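Local coordinates for protein putative ABC transporter (PDB 4PE6) that probably serves as the solute-binding protein of an ABC transporter, capturing a small sugar-like ligand for uptake, at residues L86-S91 with F112-D117. Numbering follows the deposited sequence.
Sequences LINPAS and FDSAID. With LTH ((2R,3S)-2,3,4-trihydroxybutanoic acid), chain C.
One face of the Phe112 ring carries Asn88, whose CB stands 3.9 Å above the plane and offset toward the rim; at the ring's edge, in plane, lies Leu86 C, and Leu86 CB approaches CE1 obliquely. Strands 84-88 and 108-112 are parallel neighbours in the sheet of a periplasmic binding protein lobe, and their C-terminal ends lead into the ligand cleft. A single backbone bond joins these segments and is nearly straight: Phe112 N donates to Ile87 O at 2.8 Å, N-H...O 167°. Beyond it the side chains take over. With CG anti to the backbone N (chi1 -169°), Asn88 extends to Asp113, and ND2 donates to the anti lone pair of OD2 at 2.9 Å, amide and carboxylate planes being 73° apart. This makes Asn88 a second-shell residue: its bond helps fix the rotation of a carboxylate that receives O4 of the bound trihydroxybutanoic acid on OD1, which Gln263 also grips, and its O2 on OD2. Asn30, Arg33 and Ser259 bind the same ligand. Farther along, Pro89 CG packs 3.6 Å from Ser114 CB. A water bridges the two loops there, donating to Pro89 O at 2.7 Å and to Ser114 OG at 2.9 Å.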
loop_
_atom_site.group_PDB
_atom_site.type_symbol
_atom_site.label_atom_id
_atom_site.label_comp_id
_atom_site.label_asym_id
_atom_site.label_seq_id
_atom_site.Cartn_x
_atom_site.Cartn_y
_atom_site.Cartn_z
ATOM N N LEU A 86 -2.517 14.942 -6.453
ATOM C CA LEU A 86 -2.087 13.858 -5.571
ATOM C C LEU A 86 -1.465 12.766 -6.405
ATOM O O LEU A 86 -2.059 12.325 -7.416
ATOM C CB LEU A 86 -3.275 13.284 -4.788
ATOM C CG LEU A 86 -4.255 14.302 -4.198
ATOM C CD1 LEU A 86 -5.341 13.613 -3.380
ATOM C CD2 LEU A 86 -3.550 15.333 -3.353
ATOM N N ILE A 87 -0.278 12.315 -6.018
ATOM C CA ILE A 87 0.456 11.392 -6.891
ATOM C C ILE A 87 0.918 10.141 -6.165
ATOM O O ILE A 87 1.632 10.228 -5.148
ATOM C CB ILE A 87 1.704 12.032 -7.533
ATOM C CG1 ILE A 87 1.334 13.293 -8.286
ATOM C CG2 ILE A 87 2.411 11.009 -8.425
ATOM C CD1 ILE A 87 2.544 14.057 -8.773
ATOM N N ASN A 88 0.506 8.979 -6.674
ATOM C CA ASN A 88 1.134 7.719 -6.289
ATOM C C ASN A 88 2.101 7.354 -7.418
ATOM O O ASN A 88 1.701 6.881 -8.514
ATOM C CB ASN A 88 0.119 6.629 -6.010
ATOM C CG ASN A 88 0.737 5.396 -5.349
ATOM O OD1 ASN A 88 1.860 5.025 -5.661
ATOM N ND2 ASN A 88 -0.003 4.758 -4.442
ATOM N N PRO A 89 3.389 7.591 -7.174
ATOM C CA PRO A 89 4.340 7.544 -8.278
ATOM C C PRO A 89 4.754 6.159 -8.696
ATOM O O PRO A 89 5.021 5.293 -7.855
ATOM C CB PRO A 89 5.538 8.352 -7.741
ATOM C CG PRO A 89 5.463 8.196 -6.291
ATOM C CD PRO A 89 4.015 8.030 -5.917
ATOM N N ALA A 90 4.803 5.950 -10.005
ATOM C CA ALA A 90 5.240 4.676 -10.566
ATOM C C ALA A 90 6.747 4.451 -10.339
ATOM O O ALA A 90 7.170 3.302 -10.169
ATOM C CB ALA A 90 4.926 4.620 -12.061
ATOM N N SER A 91 7.516 5.541 -10.298
ATOM C CA SER A 91 9.000 5.503 -10.246
ATOM C C SER A 91 9.545 6.402 -9.156
ATOM O O SER A 91 8.960 7.435 -8.858
ATOM C CB SER A 91 9.602 5.943 -11.593
ATOM O OG SER A 91 10.953 6.422 -11.473
ATOM N N PHE A 112 1.960 10.645 -2.354
ATOM C CA PHE A 112 1.524 9.761 -1.288
ATOM C C PHE A 112 1.842 8.307 -1.570
ATOM O O PHE A 112 2.104 7.930 -2.709
ATOM C CB PHE A 112 0.042 9.952 -0.911
ATOM C CG PHE A 112 -0.912 9.435 -1.936
ATOM C CD1 PHE A 112 -1.218 10.200 -3.039
ATOM C CD2 PHE A 112 -1.465 8.174 -1.817
ATOM C CE1 PHE A 112 -2.117 9.737 -4.002
ATOM C CE2 PHE A 112 -2.334 7.700 -2.770
ATOM C CZ PHE A 112 -2.656 8.472 -3.861
ATOM N N ASP A 113 1.842 7.510 -0.509
ATOM C CA ASP A 113 2.198 6.099 -0.556
ATOM C C ASP A 113 3.544 5.890 -1.229
ATOM O O ASP A 113 3.745 4.920 -1.974
ATOM C CB ASP A 113 1.099 5.307 -1.286
ATOM C CG ASP A 113 1.328 3.807 -1.242
ATOM O OD1 ASP A 113 1.651 3.303 -0.156
ATOM O OD2 ASP A 113 1.177 3.134 -2.301
ATOM N N SER A 114 4.461 6.819 -0.956
ATOM C CA SER A 114 5.819 6.799 -1.472
ATOM C C SER A 114 6.583 7.964 -0.855
ATOM O O SER A 114 5.981 8.950 -0.413
ATOM C CB SER A 114 5.864 6.949 -2.983
ATOM O OG SER A 114 5.657 5.694 -3.632
ATOM N N ALA A 115 7.903 7.834 -0.869
ATOM C CA ALA A 115 8.817 8.908 -0.491
ATOM C C ALA A 115 9.793 9.093 -1.641
ATOM O O ALA A 115 10.530 8.170 -1.979
ATOM C CB ALA A 115 9.579 8.514 0.749
ATOM N N ILE A 116 9.813 10.265 -2.239
ATOM C CA ILE A 116 10.755 10.535 -3.318
ATOM C C ILE A 116 11.361 11.903 -3.121
ATOM O O ILE A 116 10.830 12.725 -2.386
ATOM C CB ILE A 116 10.098 10.469 -4.721
ATOM C CG1 ILE A 116 9.032 11.559 -4.901
ATOM C CG2 ILE A 116 9.479 9.106 -4.947
ATOM C CD1 ILE A 116 8.234 11.419 -6.188
ATOM N N ASP A 117 12.468 12.135 -3.809
ATOM C CA ASP A 117 13.202 13.365 -3.699
ATOM C C ASP A 117 12.651 14.388 -4.705
ATOM O O ASP A 117 13.267 14.678 -5.712
ATOM C CB ASP A 117 14.690 13.062 -3.945
ATOM C CG ASP A 117 15.546 14.279 -3.840
ATOM O OD1 ASP A 117 15.009 15.358 -3.509
ATOM O OD2 ASP A 117 16.759 14.160 -4.102
HETATM O O1 LTH C . 0.124 -2.689 -2.351
HETATM C C1 LTH C . 0.348 -1.618 -3.026
HETATM O O LTH C . 0.024 -1.417 -4.216
HETATM C C2 LTH C . 0.994 -0.417 -2.293
HETATM O O2 LTH C . 1.227 0.686 -3.205
HETATM C C3 LTH C . 2.327 -0.782 -1.673
HETATM O O3 LTH C . 3.220 -1.245 -2.685
HETATM C C4 LTH C . 2.936 0.476 -1.023
HETATM O O4 LTH C . 2.045 0.836 0.065
HETATM O O HOH W 1 3.714 3.474 -4.313
HETATM O O HOH W 2 7.004 4.869 -6.072
#